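Local structure of cell division control protein Cdc48 (5E7P) at residues R544-M556 with S577-L590. The protein probably binds and hydrolyses ATP as a Cdc48-type AAA ATPase, and holds ADP in two nucleotide pockets. Residues are numbered along the deposited sequence; the frame is centred on the assembly and turned at random.
Sequences RLSVHAVKGSELM and SAPSLVFLDEIDAL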
loop_
_atom_site.group_PDB
_atom_site.type_symbol
_atom_site.label_atom_id
_atom_site.label_comp_id
_atom_site.label_asym_id
_atom_site.label_seq_id
_atom_site.Cartn_x
_atom_site.Cartn_y
_atom_site.Cartn_z
ATOM N N ARG A 544 4.056 -11.309 -7.964
ATOM C CA ARG A 544 3.941 -11.834 -9.332
ATOM C C ARG A 544 2.485 -12.117 -9.701
ATOM O O ARG A 544 2.159 -13.139 -10.304
ATOM C CB ARG A 544 4.808 -13.088 -9.511
ATOM C CG ARG A 544 5.105 -13.452 -10.965
ATOM C CD ARG A 544 6.133 -14.565 -11.061
ATOM N NE ARG A 544 7.447 -14.136 -10.583
ATOM C CZ ARG A 544 8.356 -13.522 -11.337
ATOM N NH1 ARG A 544 9.525 -13.166 -10.820
ATOM N NH2 ARG A 544 8.094 -13.261 -12.612
ATOM N N LEU A 545 1.615 -11.195 -9.318
ATOM C CA LEU A 545 0.183 -11.379 -9.445
ATOM C C LEU A 545 -0.486 -10.038 -9.176
ATOM O O LEU A 545 -0.521 -9.581 -8.040
ATOM C CB LEU A 545 -0.295 -12.419 -8.430
ATOM C CG LEU A 545 -1.796 -12.469 -8.148
ATOM C CD1 LEU A 545 -2.544 -12.879 -9.401
ATOM C CD2 LEU A 545 -2.110 -13.402 -6.990
ATOM N N SER A 546 -0.996 -9.392 -10.216
ATOM C CA SER A 546 -1.643 -8.099 -10.036
ATOM C C SER A 546 -3.024 -8.272 -9.406
ATOM O O SER A 546 -3.811 -9.117 -9.832
ATOM C CB SER A 546 -1.725 -7.334 -11.361
ATOM O OG SER A 546 -2.407 -8.082 -12.353
ATOM N N VAL A 547 -3.306 -7.478 -8.380
ATOM C CA VAL A 547 -4.569 -7.577 -7.658
ATOM C C VAL A 547 -5.492 -6.414 -7.999
ATOM O O VAL A 547 -5.080 -5.256 -7.994
ATOM C CB VAL A 547 -4.341 -7.627 -6.136
ATOM C CG1 VAL A 547 -5.676 -7.700 -5.389
ATOM C CG2 VAL A 547 -3.447 -8.810 -5.780
ATOM N N HIS A 548 -6.743 -6.741 -8.304
ATOM C CA HIS A 548 -7.736 -5.749 -8.680
ATOM C C HIS A 548 -8.991 -6.000 -7.853
ATOM O O HIS A 548 -9.773 -6.902 -8.155
ATOM C CB HIS A 548 -8.029 -5.851 -10.178
ATOM C CG HIS A 548 -6.798 -5.982 -11.020
ATOM N ND1 HIS A 548 -6.131 -4.892 -11.539
ATOM C CD2 HIS A 548 -6.100 -7.073 -11.417
ATOM C CE1 HIS A 548 -5.082 -5.307 -12.229
ATOM N NE2 HIS A 548 -5.039 -6.625 -12.168
ATOM N N ALA A 549 -9.169 -5.202 -6.804
ATOM C CA ALA A 549 -10.187 -5.477 -5.796
ATOM C C ALA A 549 -11.161 -4.327 -5.589
ATOM O O ALA A 549 -10.767 -3.162 -5.580
ATOM C CB ALA A 549 -9.524 -5.829 -4.481
ATOM N N VAL A 550 -12.437 -4.664 -5.421
ATOM C CA VAL A 550 -13.463 -3.676 -5.100
ATOM C C VAL A 550 -14.385 -4.172 -3.987
ATOM O O VAL A 550 -14.579 -5.375 -3.819
ATOM C CB VAL A 550 -14.325 -3.301 -6.332
ATOM C CG1 VAL A 550 -13.453 -2.758 -7.455
ATOM C CG2 VAL A 550 -15.149 -4.493 -6.805
ATOM N N LYS A 551 -14.929 -3.235 -3.215
ATOM C CA LYS A 551 -15.997 -3.540 -2.272
ATOM C C LYS A 551 -17.331 -3.229 -2.932
ATOM O O LYS A 551 -17.540 -2.116 -3.420
ATOM C CB LYS A 551 -15.856 -2.717 -0.992
ATOM C CG LYS A 551 -14.893 -3.294 0.028
ATOM C CD LYS A 551 -15.121 -2.690 1.411
ATOM C CE LYS A 551 -16.132 -3.496 2.232
ATOM N NZ LYS A 551 -17.497 -3.535 1.630
ATOM N N GLY A 552 -18.227 -4.213 -2.941
ATOM C CA GLY A 552 -19.517 -4.096 -3.601
ATOM C C GLY A 552 -20.281 -2.822 -3.293
ATOM O O GLY A 552 -20.853 -2.204 -4.189
ATOM N N SER A 553 -20.276 -2.422 -2.025
ATOM C CA SER A 553 -20.979 -1.218 -1.592
ATOM C C SER A 553 -20.393 0.048 -2.211
ATOM O O SER A 553 -21.124 0.880 -2.752
ATOM C CB SER A 553 -20.946 -1.103 -0.066
ATOM O OG SER A 553 -21.620 -2.188 0.544
ATOM N N GLU A 554 -19.074 0.186 -2.126
ATOM C CA GLU A 554 -18.391 1.408 -2.545
ATOM C C GLU A 554 -18.520 1.679 -4.039
ATOM O O GLU A 554 -18.758 2.813 -4.449
ATOM C CB GLU A 554 -16.916 1.362 -2.141
ATOM C CG GLU A 554 -16.698 1.069 -0.668
ATOM C CD GLU A 554 -15.275 1.326 -0.231
ATOM O OE1 GLU A 554 -14.485 1.831 -1.058
ATOM O OE2 GLU A 554 -14.947 1.028 0.937
ATOM N N LEU A 555 -18.364 0.638 -4.847
ATOM C CA LEU A 555 -18.483 0.776 -6.295
ATOM C C LEU A 555 -19.895 1.215 -6.692
ATOM O O LEU A 555 -20.079 1.989 -7.634
ATOM C CB LEU A 555 -18.104 -0.538 -6.989
ATOM C CG LEU A 555 -18.202 -0.608 -8.514
ATOM C CD1 LEU A 555 -17.015 -1.359 -9.091
ATOM C CD2 LEU A 555 -19.499 -1.276 -8.944
ATOM N N MET A 556 -20.887 0.725 -5.958
ATOM C CA MET A 556 -22.285 0.995 -6.275
ATOM C C MET A 556 -22.772 2.329 -5.714
ATOM O O MET A 556 -23.434 3.098 -6.411
ATOM C CB MET A 556 -23.173 -0.144 -5.765
ATOM C CG MET A 556 -22.962 -1.470 -6.485
ATOM S SD MET A 556 -23.674 -1.511 -8.143
ATOM C CE MET A 556 -25.423 -1.579 -7.756
ATOM N N SER A 577 -3.560 -6.914 -17.360
ATOM C CA SER A 577 -2.488 -6.964 -16.368
ATOM C C SER A 577 -2.133 -8.385 -15.931
ATOM O O SER A 577 -1.351 -8.564 -14.998
ATOM C CB SER A 577 -2.862 -6.133 -15.139
ATOM O OG SER A 577 -3.223 -4.814 -15.506
ATOM N N ALA A 578 -2.707 -9.379 -16.606
ATOM C CA ALA A 578 -2.501 -10.791 -16.276
ATOM C C ALA A 578 -1.026 -11.151 -16.088
ATOM O O ALA A 578 -0.171 -10.642 -16.812
ATOM C CB ALA A 578 -3.124 -11.669 -17.345
ATOM N N PRO A 579 -0.719 -12.038 -15.121
ATOM C CA PRO A 579 -1.627 -12.784 -14.236
ATOM C C PRO A 579 -2.331 -11.914 -13.193
ATOM O O PRO A 579 -1.689 -11.116 -12.504
ATOM C CB PRO A 579 -0.696 -13.791 -13.553
ATOM C CG PRO A 579 0.637 -13.146 -13.586
ATOM C CD PRO A 579 0.689 -12.401 -14.885
ATOM N N SER A 580 -3.646 -12.077 -13.080
ATOM C CA SER A 580 -4.451 -11.178 -12.260
ATOM C C SER A 580 -5.442 -11.904 -11.362
ATOM O O SER A 580 -6.026 -12.918 -11.746
ATOM C CB SER A 580 -5.219 -10.188 -13.146
ATOM O OG SER A 580 -4.343 -9.402 -13.936
ATOM N N LEU A 581 -5.631 -11.360 -10.166
ATOM C CA LEU A 581 -6.706 -11.780 -9.280
ATOM C C LEU A 581 -7.749 -10.674 -9.220
ATOM O O LEU A 581 -7.421 -9.508 -8.986
ATOM C CB LEU A 581 -6.177 -12.063 -7.874
ATOM C CG LEU A 581 -7.230 -12.303 -6.789
ATOM C CD1 LEU A 581 -8.085 -13.512 -7.125
ATOM C CD2 LEU A 581 -6.575 -12.474 -5.425
ATOM N N VAL A 582 -9.004 -11.043 -9.446
ATOM C CA VAL A 582 -10.109 -10.103 -9.350
ATOM C C VAL A 582 -10.899 -10.382 -8.081
ATOM O O VAL A 582 -11.619 -11.377 -7.992
ATOM C CB VAL A 582 -11.044 -10.201 -10.567
ATOM C CG1 VAL A 582 -12.185 -9.200 -10.440
ATOM C CG2 VAL A 582 -10.267 -9.957 -11.836
ATOM N N PHE A 583 -10.753 -9.504 -7.097
ATOM C CA PHE A 583 -11.415 -9.680 -5.811
ATOM C C PHE A 583 -12.674 -8.817 -5.716
ATOM O O PHE A 583 -12.597 -7.594 -5.614
ATOM C CB PHE A 583 -10.451 -9.352 -4.666
ATOM C CG PHE A 583 -11.012 -9.625 -3.297
ATOM C CD1 PHE A 583 -12.050 -10.529 -3.119
ATOM C CD2 PHE A 583 -10.508 -8.967 -2.187
ATOM C CE1 PHE A 583 -12.571 -10.774 -1.859
ATOM C CE2 PHE A 583 -11.021 -9.212 -0.924
ATOM C CZ PHE A 583 -12.056 -10.116 -0.760
ATOM N N LEU A 584 -13.829 -9.474 -5.751
ATOM C CA LEU A 584 -15.112 -8.806 -5.577
ATOM C C LEU A 584 -15.634 -9.041 -4.163
ATOM O O LEU A 584 -16.449 -9.936 -3.928
ATOM C CB LEU A 584 -16.125 -9.321 -6.603
ATOM C CG LEU A 584 -15.717 -9.229 -8.076
ATOM C CD1 LEU A 584 -16.760 -9.892 -8.969
ATOM C CD2 LEU A 584 -15.506 -7.782 -8.491
ATOM N N ASP A 585 -15.150 -8.245 -3.216
ATOM C CA ASP A 585 -15.603 -8.360 -1.838
ATOM C C ASP A 585 -17.006 -7.788 -1.707
ATOM O O ASP A 585 -17.384 -6.891 -2.459
ATOM C CB ASP A 585 -14.647 -7.646 -0.883
ATOM C CG ASP A 585 -14.875 -8.037 0.565
ATOM O OD1 ASP A 585 -15.528 -9.077 0.801
ATOM O OD2 ASP A 585 -14.401 -7.313 1.464
ATOM N N GLU A 586 -17.764 -8.312 -0.749
ATOM C CA GLU A 586 -19.171 -7.962 -0.570
ATOM C C GLU A 586 -19.923 -8.074 -1.894
ATOM O O GLU A 586 -20.599 -7.141 -2.329
ATOM C CB GLU A 586 -19.318 -6.565 0.036
ATOM C CG GLU A 586 -20.625 -6.357 0.784
ATOM C CD GLU A 586 -20.745 -4.966 1.379
ATOM O OE1 GLU A 586 -21.796 -4.670 1.990
ATOM O OE2 GLU A 586 -19.792 -4.171 1.234
ATOM N N ILE A 587 -19.781 -9.234 -2.525
ATOM C CA ILE A 587 -20.345 -9.500 -3.844
ATOM C C ILE A 587 -21.879 -9.456 -3.836
ATOM O O ILE A 587 -22.509 -9.289 -4.879
ATOM C CB ILE A 587 -19.825 -10.866 -4.389
ATOM C CG1 ILE A 587 -20.280 -11.114 -5.832
ATOM C CG2 ILE A 587 -20.242 -12.007 -3.475
ATOM C CD1 ILE A 587 -19.714 -10.136 -6.832
ATOM N N ASP A 588 -22.478 -9.586 -2.656
ATOM C CA ASP A 588 -23.934 -9.522 -2.535
ATOM C C ASP A 588 -24.474 -8.117 -2.806
ATOM O O ASP A 588 -25.583 -7.956 -3.318
ATOM C CB ASP A 588 -24.394 -10.012 -1.160
ATOM C CG ASP A 588 -23.725 -9.267 -0.019
ATOM O OD1 ASP A 588 -22.476 -9.200 0.005
ATOM O OD2 ASP A 588 -24.453 -8.743 0.852
ATOM N N ALA A 589 -23.690 -7.099 -2.462
ATOM C CA ALA A 589 -24.089 -5.720 -2.721
ATOM C C ALA A 589 -23.882 -5.379 -4.192
ATOM O O ALA A 589 -24.663 -4.639 -4.788
ATOM C CB ALA A 589 -23.310 -4.762 -1.834
ATOM N N LEU A 590 -22.822 -5.931 -4.773
ATOM C CA LEU A 590 -22.495 -5.682 -6.170
ATOM C C LEU A 590 -23.514 -6.347 -7.090
ATOM O O LEU A 590 -23.851 -5.810 -8.146
ATOM C CB LEU A 590 -21.084 -6.187 -6.478
ATOM C CG LEU A 590 -20.245 -5.414 -7.500
ATOM C CD1 LEU A 590 -18.773 -5.758 -7.334
ATOM C CD2 LEU A 590 -20.697 -5.701 -8.920
#
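The hydroxyl of S546 lies between the carbonyls of S577 and P579, near one end of the strand pair, and its single proton could go to either S577 O or P579 O. H548 NE2 donates to S546 OG over 3.0 Å, with the oxygen 24° out of the imidazole plane. S580 OG, which is also hydrogen-bonded to A574 O, lies near the edge of the H548 ring and receives a weak hydrogen bond from H548 NE2. With H548 CG beside its own backbone N (chi1 -45°), the ring leans back along the strand toward both serines. Parallel pairing then runs from S546 N to P579 O (2.9 Å) through to G552 N and D585 O (2.8 Å), where the first strand turns into its helix. V550 CG2 packs alongside L584 CD2 at 3.7 Å and touches L590 CD1, the V550 and L590 side chains crossing at about a right angle. Beyond the strands, E586 OE2 accepts from S553 OG at 2.8 Å, met from above the carboxylate plane. D585 closes the hydrophobic strand and E586 follows it, the Asp-Glu pair of a Walker B motif; D585 OD1 makes a weak hydrogen bond with T533 OG1 of the ADP site. Strand 546-551 is an edge strand of the five-stranded parallel sheet, and 580-585 pairs on its other side with 623-629; helix 563-576 covers the H548 and L584 face and helix 602-617 packs on M556 and L590.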